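Local coordinates for Peptide/nickel transport system substrate-binding protein (Listeria monocytogenes serotype 1/2a, PDB 5KZT), which binds a peptide as an OppA-type solute-binding protein and probably hands it to a membrane transporter for peptide uptake, at residues L237-N241 against T242-D246; N278-A282 against G283-V287; K479-K482 against I483-D487. One frame throughout, in Å; residues are numbered along the deposited sequence.

Contact 1 of 3, residues L237-N241 against T242-D246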
loop_
_atom_site.group_PDB
_atom_site.type_symbol
_atom_site.label_atom_id
_atom_site.label_comp_id
_atom_site.label_asym_id
_atom_site.label_seq_id
_atom_site.Cartn_x
_atom_site.Cartn_y
_atom_site.Cartn_z
ATOM N N LEU A 237 -22.100 -11.049 3.455
ATOM C CA LEU A 237 -23.094 -10.953 4.523
ATOM C C LEU A 237 -23.794 -12.294 4.797
ATOM O O LEU A 237 -23.967 -12.687 5.956
ATOM C CB LEU A 237 -24.114 -9.852 4.194
ATOM C CG LEU A 237 -25.026 -9.367 5.316
ATOM C CD1 LEU A 237 -24.241 -9.041 6.587
ATOM C CD2 LEU A 237 -25.792 -8.146 4.832
ATOM N N ASN A 238 -24.180 -13.003 3.737
ATOM C CA ASN A 238 -24.770 -14.322 3.894
ATOM C C ASN A 238 -23.812 -15.304 4.597
ATOM O O ASN A 238 -24.232 -16.112 5.418
ATOM C CB ASN A 238 -25.201 -14.876 2.543
ATOM C CG ASN A 238 -25.705 -16.287 2.642
ATOM O OD1 ASN A 238 -26.766 -16.527 3.212
ATOM N ND2 ASN A 238 -24.940 -17.235 2.129
ATOM N N LEU A 239 -22.527 -15.232 4.261
ATOM C CA LEU A 239 -21.525 -16.095 4.887
ATOM C C LEU A 239 -21.365 -15.745 6.382
ATOM O O LEU A 239 -21.264 -16.639 7.229
ATOM C CB LEU A 239 -20.195 -15.985 4.149
ATOM C CG LEU A 239 -20.132 -16.582 2.737
ATOM C CD1 LEU A 239 -18.810 -16.228 2.087
ATOM C CD2 LEU A 239 -20.316 -18.098 2.755
ATOM N N TYR A 240 -21.389 -14.453 6.691
ATOM C CA TYR A 240 -21.343 -13.965 8.067
ATOM C C TYR A 240 -22.570 -14.431 8.879
ATOM O O TYR A 240 -22.428 -14.872 10.008
ATOM C CB TYR A 240 -21.249 -12.444 8.066
ATOM C CG TYR A 240 -21.118 -11.794 9.426
ATOM C CD1 TYR A 240 -22.237 -11.437 10.168
ATOM C CD2 TYR A 240 -19.859 -11.502 9.957
ATOM C CE1 TYR A 240 -22.117 -10.828 11.413
ATOM C CE2 TYR A 240 -19.728 -10.892 11.203
ATOM C CZ TYR A 240 -20.860 -10.574 11.925
ATOM O OH TYR A 240 -20.702 -9.947 13.132
ATOM N N ASN A 241 -23.759 -14.328 8.289
ATOM C CA ASN A 241 -25.008 -14.720 8.969
ATOM C C ASN A 241 -25.198 -16.211 9.098
ATOM O O ASN A 241 -26.023 -16.637 9.906
ATOM C CB ASN A 241 -26.219 -14.162 8.223
ATOM C CG ASN A 241 -26.301 -12.660 8.292
ATOM O OD1 ASN A 241 -25.869 -12.056 9.252
ATOM N ND2 ASN A 241 -26.871 -12.049 7.269
ATOM N N THR A 242 -24.491 -16.996 8.279
ATOM C CA THR A 242 -24.472 -18.458 8.401
ATOM C C THR A 242 -23.215 -18.959 9.116
ATOM O O THR A 242 -22.937 -20.143 9.072
ATOM C CB THR A 242 -24.664 -19.159 7.032
ATOM O OG1 THR A 242 -23.682 -18.716 6.093
ATOM C CG2 THR A 242 -26.032 -18.862 6.489
ATOM N N ASP A 243 -22.500 -18.050 9.789
ATOM C CA ASP A 243 -21.290 -18.342 10.594
ATOM C C ASP A 243 -20.127 -18.982 9.846
ATOM O O ASP A 243 -19.328 -19.696 10.443
ATOM C CB ASP A 243 -21.661 -19.184 11.821
ATOM C CG ASP A 243 -22.696 -18.501 12.700
ATOM O OD1 ASP A 243 -22.582 -17.276 12.925
ATOM O OD2 ASP A 243 -23.613 -19.176 13.170
ATOM N N LYS A 244 -20.020 -18.705 8.547
ATOM C CA LYS A 244 -18.915 -19.210 7.719
ATOM C C LYS A 244 -17.753 -18.237 7.664
ATOM O O LYS A 244 -16.638 -18.627 7.319
ATOM C CB LYS A 244 -19.397 -19.511 6.303
ATOM C CG LYS A 244 -20.557 -20.486 6.213
ATOM C CD LYS A 244 -20.132 -21.884 6.568
ATOM C CE LYS A 244 -21.298 -22.841 6.445
ATOM N NZ LYS A 244 -20.858 -24.181 6.920
ATOM N N VAL A 245 -18.014 -16.958 7.933
ATOM C CA VAL A 245 -16.942 -15.982 8.138
ATOM C C VAL A 245 -17.242 -15.187 9.382
ATOM O O VAL A 245 -18.391 -15.063 9.777
ATOM C CB VAL A 245 -16.727 -15.040 6.933
ATOM C CG1 VAL A 245 -16.416 -15.844 5.678
ATOM C CG2 VAL A 245 -17.912 -14.108 6.696
ATOM N N ASP A 246 -16.188 -14.653 9.990
ATOM C CA ASP A 246 -16.266 -13.937 11.257
ATOM C C ASP A 246 -16.194 -12.416 11.130
ATOM O O ASP A 246 -16.394 -11.702 12.114
ATOM C CB ASP A 246 -15.161 -14.427 12.181
ATOM C CG ASP A 246 -15.256 -15.905 12.447
ATOM O OD1 ASP A 246 -16.361 -16.377 12.789
ATOM O OD2 ASP A 246 -14.240 -16.613 12.291
#
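K244 and D243 turn their backbone N-H groups back onto the last turn of helix 233-241, closing it with a Schellman motif. The 6→1 bond of the motif runs from K244 N to L239 O at 2.7 Å. Inside it, D243 N reaches Y240 O at 3.2 Å from well above the carbonyl plane. D243 is the C-prime residue, and its positive phi of 59° reverses the chain at this point. V245 N adds a weak bond to L239 O, which therefore takes two backbone donors.

A second polar grip forms at the preceding carbonyl, that of N238. Its oxygen accepts the backbone N-H and the hydroxyl of T242, which arrive from opposite faces of the carbonyl plane. The hydroxyl bond, T242 OG1 to N238 O, measures 2.7 Å. A chi1 of 56° swings the T242 hydroxyl between its own N and carbonyl carbon, back over the helix end.

Apolar contact follows the reversal. CG2 of V245 lies against the helix, 3.9 Å from L239 CB and 4.0 Å from Y240 CB, while L239 CD2 meets K244 CB with the two side chains at about a right angle. V245 and L239 also touch Q228, so this side of the cap lies beside strand 224-229.

K504 joins from outside: its ammonium group forms a salt bridge with D243 OD1, donates a hydrogen bond to Y240 O and makes a cation-pi contact with Y240. The tyrosine ring meets the departing chain at its edge, where CE2 lies 3.5 Å from D246 O, near the ring plane.

Contact 2 of 3, residues N278-A282 against G283-V287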
loop_
_atom_site.group_PDB
_atom_site.type_symbol
_atom_site.label_atom_id
_atom_site.label_comp_id
_atom_site.label_asym_id
_atom_site.label_seq_id
_atom_site.Cartn_x
_atom_site.Cartn_y
_atom_site.Cartn_z
ATOM N N ASN A 278 -2.535 9.011 -16.928
ATOM C CA ASN A 278 -1.381 8.557 -17.706
ATOM C C ASN A 278 -1.188 9.469 -18.903
ATOM O O ASN A 278 -2.068 9.575 -19.767
ATOM C CB ASN A 278 -1.522 7.118 -18.196
ATOM C CG ASN A 278 -0.261 6.597 -18.848
ATOM O OD1 ASN A 278 0.830 7.153 -18.667
ATOM N ND2 ASN A 278 -0.402 5.539 -19.644
ATOM N N GLN A 279 -0.021 10.086 -18.959
ATOM C CA GLN A 279 0.301 11.030 -20.026
ATOM C C GLN A 279 0.919 10.403 -21.267
ATOM O O GLN A 279 1.037 11.078 -22.304
ATOM C CB GLN A 279 1.222 12.117 -19.490
ATOM C CG GLN A 279 0.658 12.796 -18.258
ATOM C CD GLN A 279 1.372 14.075 -17.894
ATOM O OE1 GLN A 279 1.996 14.715 -18.742
ATOM N NE2 GLN A 279 1.250 14.481 -16.632
ATOM N N LYS A 280 1.325 9.138 -21.187
ATOM C CA LYS A 280 1.982 8.465 -22.317
ATOM C C LYS A 280 1.713 6.976 -22.282
ATOM O O LYS A 280 1.977 6.319 -21.275
ATOM C CB LYS A 280 3.490 8.699 -22.277
ATOM C CG LYS A 280 4.233 8.060 -23.439
ATOM C CD LYS A 280 5.654 8.589 -23.542
ATOM C CE LYS A 280 5.707 9.990 -24.126
ATOM N NZ LYS A 280 7.073 10.269 -24.656
ATOM N N ARG A 281 1.215 6.446 -23.394
ATOM C CA ARG A 281 0.827 5.052 -23.481
ATOM C C ARG A 281 1.366 4.488 -24.790
ATOM O O ARG A 281 1.216 5.104 -25.849
ATOM C CB ARG A 281 -0.689 4.961 -23.431
ATOM C CG ARG A 281 -1.232 3.569 -23.585
ATOM C CD ARG A 281 -2.733 3.534 -23.429
ATOM N NE ARG A 281 -3.144 2.143 -23.342
ATOM C CZ ARG A 281 -4.352 1.719 -23.005
ATOM N NH1 ARG A 281 -5.309 2.572 -22.698
ATOM N NH2 ARG A 281 -4.585 0.415 -22.962
ATOM N N ALA A 282 2.039 3.340 -24.706
ATOM C CA ALA A 282 2.674 2.728 -25.856
ATOM C C ALA A 282 3.592 3.699 -26.632
ATOM O O ALA A 282 3.665 3.654 -27.865
ATOM C CB ALA A 282 1.610 2.120 -26.761
ATOM N N GLY A 283 4.289 4.572 -25.894
ATOM C CA GLY A 283 5.227 5.540 -26.474
ATOM C C GLY A 283 4.651 6.815 -27.073
ATOM O O GLY A 283 5.412 7.645 -27.606
ATOM N N LYS A 284 3.332 6.994 -26.977
ATOM C CA LYS A 284 2.626 8.127 -27.604
ATOM C C LYS A 284 1.900 8.925 -26.527
ATOM O O LYS A 284 1.257 8.333 -25.653
ATOM C CB LYS A 284 1.569 7.629 -28.597
ATOM C CG LYS A 284 2.054 6.608 -29.615
ATOM C CD LYS A 284 2.918 7.244 -30.684
ATOM C CE LYS A 284 3.456 6.184 -31.636
ATOM N NZ LYS A 284 3.966 6.787 -32.888
ATOM N N ASP A 285 1.967 10.255 -26.605
ATOM C CA ASP A 285 1.226 11.103 -25.669
ATOM C C ASP A 285 -0.236 10.730 -25.743
ATOM O O ASP A 285 -0.741 10.478 -26.821
ATOM C CB ASP A 285 1.333 12.588 -26.030
ATOM C CG ASP A 285 2.726 13.159 -25.843
ATOM O OD1 ASP A 285 3.616 12.544 -25.212
ATOM O OD2 ASP A 285 2.930 14.270 -26.353
ATOM N N THR A 286 -0.897 10.682 -24.595
ATOM C CA THR A 286 -2.350 10.541 -24.523
ATOM C C THR A 286 -2.943 11.947 -24.404
ATOM O O THR A 286 -2.221 12.929 -24.247
ATOM C CB THR A 286 -2.788 9.754 -23.280
ATOM O OG1 THR A 286 -2.508 10.533 -22.118
ATOM C CG2 THR A 286 -2.074 8.400 -23.182
ATOM N N VAL A 287 -4.265 12.041 -24.419
ATOM C CA VAL A 287 -4.928 13.343 -24.181
ATOM C C VAL A 287 -4.598 13.970 -22.816
ATOM O O VAL A 287 -4.686 15.200 -22.656
ATOM C CB VAL A 287 -6.466 13.266 -24.331
ATOM C CG1 VAL A 287 -6.841 12.906 -25.770
ATOM C CG2 VAL A 287 -7.102 12.307 -23.315
HETATM O O HOH W 1 3.631 12.356 -22.500
HETATM O O HOH W 2 7.936 8.286 -26.398
HETATM O O HOH W 3 6.170 12.464 -26.600
#
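R281 and K284 face each other as the hydrogen-bonded pair that closes a tight hairpin, with A282 and G283 at the corners of a type I' turn. The backbone bonds are R281 N to K284 O, 2.9 Å, and K284 N to R281 O, 3.1 Å. Farther from the turn, T286 N donates to Q279 O from above the carbonyl plane, with an almost straight N-H...O angle of 166°. Between these bonds lies the non-hydrogen-bonded pair K280 and D285.

The side chain of T286 adds a bond of its own. Its OG1 donates to N278 O at 2.6 Å, in the carbonyl plane and on a lone pair, and also receives the N-H of F288. Because chi1 (68°) sets OG1 between N and the carbonyl carbon of T286, CG2 is left to rest on R281 CB at 3.7 Å. N278 OD1 in turn accepts from K280 N in an Asx turn, approached from above the amide plane.

Between K280 and D285 the charges meet through water. K280 NZ stays 4.2 Å from D285 OD1, beyond a salt bridge, although its CE comes nearer. One water spans that gap, a second joins K280 NZ to G283 O, and a third links D285 OD1 to Q279 O.

The extended side chain of R281 leaves the hairpin for D419, D417 and E370, while N278 bonds to Y418 and Q416, so that the two tie the hairpin to the segment 416-419 and, through E370, to strand 367-374. Positive phi at both A282 and G283 belongs to the type I' turn, the classic connection of a two-residue beta hairpin.

Contact 3 of 3, residues K479-K482 against I483-D487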
loop_
_atom_site.group_PDB
_atom_site.type_symbol
_atom_site.label_atom_id
_atom_site.label_comp_id
_atom_site.label_asym_id
_atom_site.label_seq_id
_atom_site.Cartn_x
_atom_site.Cartn_y
_atom_site.Cartn_z
ATOM N N LYS A 479 4.879 22.546 0.559
ATOM C CA LYS A 479 4.881 23.227 -0.729
ATOM C C LYS A 479 4.744 22.271 -1.912
ATOM O O LYS A 479 4.120 22.611 -2.921
ATOM C CB LYS A 479 6.155 24.060 -0.895
ATOM C CG LYS A 479 6.254 25.233 0.050
ATOM C CD LYS A 479 7.575 25.963 -0.163
ATOM C CE LYS A 479 7.709 27.147 0.755
ATOM N NZ LYS A 479 6.561 28.087 0.597
ATOM N N ALA A 480 5.335 21.083 -1.782
ATOM C CA ALA A 480 5.331 20.105 -2.859
ATOM C C ALA A 480 3.931 19.731 -3.306
ATOM O O ALA A 480 3.711 19.514 -4.493
ATOM C CB ALA A 480 6.083 18.853 -2.445
ATOM N N GLU A 481 2.985 19.646 -2.365
ATOM C CA GLU A 481 1.638 19.213 -2.709
ATOM C C GLU A 481 0.936 20.219 -3.626
ATOM O O GLU A 481 0.160 19.835 -4.514
ATOM C CB GLU A 481 0.793 18.914 -1.459
ATOM C CG GLU A 481 -0.471 18.124 -1.805
ATOM C CD GLU A 481 -1.270 17.678 -0.592
ATOM O OE1 GLU A 481 -1.612 16.490 -0.520
ATOM O OE2 GLU A 481 -1.569 18.512 0.281
ATOM N N LYS A 482 1.197 21.505 -3.411
ATOM C CA LYS A 482 0.646 22.536 -4.304
ATOM C C LYS A 482 1.111 22.385 -5.750
ATOM O O LYS A 482 0.328 22.565 -6.686
ATOM C CB LYS A 482 0.999 23.926 -3.813
ATOM C CG LYS A 482 0.150 24.995 -4.476
ATOM C CD LYS A 482 0.669 26.393 -4.182
ATOM C CE LYS A 482 -0.104 27.424 -4.969
ATOM N NZ LYS A 482 0.372 27.583 -6.371
ATOM N N ILE A 483 2.382 22.046 -5.915
ATOM C CA ILE A 483 2.957 21.813 -7.240
ATOM C C ILE A 483 2.254 20.619 -7.908
ATOM O O ILE A 483 1.812 20.692 -9.050
ATOM C CB ILE A 483 4.483 21.543 -7.156
ATOM C CG1 ILE A 483 5.216 22.762 -6.594
ATOM C CG2 ILE A 483 5.037 21.208 -8.544
ATOM C CD1 ILE A 483 6.666 22.520 -6.287
ATOM N N LEU A 484 2.151 19.527 -7.172
ATOM C CA LEU A 484 1.579 18.278 -7.699
ATOM C C LEU A 484 0.115 18.447 -8.125
ATOM O O LEU A 484 -0.283 17.995 -9.198
ATOM C CB LEU A 484 1.682 17.175 -6.645
ATOM C CG LEU A 484 1.287 15.763 -7.045
ATOM C CD1 LEU A 484 2.323 15.181 -7.981
ATOM C CD2 LEU A 484 1.113 14.857 -5.829
ATOM N N LEU A 485 -0.661 19.107 -7.268
ATOM C CA LEU A 485 -2.104 19.158 -7.413
ATOM C C LEU A 485 -2.572 20.442 -8.095
ATOM O O LEU A 485 -2.984 20.397 -9.241
ATOM C CB LEU A 485 -2.782 18.956 -6.040
ATOM C CG LEU A 485 -2.425 17.633 -5.353
ATOM C CD1 LEU A 485 -3.131 17.507 -4.008
ATOM C CD2 LEU A 485 -2.724 16.417 -6.234
ATOM N N THR A 486 -2.477 21.574 -7.405
ATOM C CA THR A 486 -2.975 22.833 -7.939
ATOM C C THR A 486 -2.272 23.237 -9.240
ATOM O O THR A 486 -2.940 23.570 -10.216
ATOM C CB THR A 486 -2.878 23.949 -6.887
ATOM O OG1 THR A 486 -3.738 23.627 -5.787
ATOM C CG2 THR A 486 -3.287 25.320 -7.470
ATOM N N ASP A 487 -0.938 23.184 -9.253
ATOM C CA ASP A 487 -0.162 23.659 -10.402
ATOM C C ASP A 487 -0.189 22.698 -11.608
ATOM O O ASP A 487 -0.369 23.139 -12.735
ATOM C CB ASP A 487 1.297 23.955 -10.003
ATOM C CG ASP A 487 1.420 24.951 -8.838
ATOM O OD1 ASP A 487 0.394 25.607 -8.475
ATOM O OD2 ASP A 487 2.543 25.063 -8.272
#
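K482 carries its ammonium group forward along helix 471-487 to D487, five residues on, and forms a salt bridge. The lysine chain starts with CG anti to the backbone N and stays extended until chi4, where a bend of -82° turns NZ onto the carboxylate. NZ lies 2.9 Å from D487 OD1, which accepts through its syn lone pair, on the side of the second oxygen. D487 leans back to meet it: the carboxylate sits close to the K482 carbonyl oxygen, with CG 3.4 Å from K482 O. Near its root, the lysine CG passes T486 CB at 4.0 Å.

The spacing of five, rather than four, matches the backbone. L484 N and L485 N bond to A480 O and E481 O in the usual helical way, but D487 N bonds to K482 O at 2.9 Å, nearly along the C=O axis. That wider pi-type turn sets D487 beyond the carbonyl oxygen of its lysine partner.

On another side of the helix E481 CG lies anti to its backbone N, and the chain extends beyond it (chi2 174°). L485 CG lies beside its backbone N (chi1 -59°), which places CD1 3.5 Å from E481 CG. The leucine methyl touches the aliphatic part of the glutamate, whose buried carboxylate is satisfied by S340, N320 and V322. T486 OG1 finds its partner in H343.

The remaining faces fit between other elements: A480, I483 and L484 pack on helix 453-459 through Y455 and I458, whereas L485 lies against I491 and P493 of strand 491-503, which follows this helix.

Followed from the N terminus, the three contacts come in series, none nested in or crossing another, and each is closed within ten residues. Contact 1 ends helix 233-241 and turns the chain into strand 247-250, which pairs with strand 491-503. Contact 2 closes a small hairpin just beyond the long strand 264-277, itself a partner of 491-503. Contact 3 spans the last turns of helix 471-487, which leads into that same strand 491-503. The three therefore border one mixed sheet. Contacts 2 and 3 approach to about 8 Å between nearest atoms, whereas the centre of contact 1 is about 45 Å from those of both.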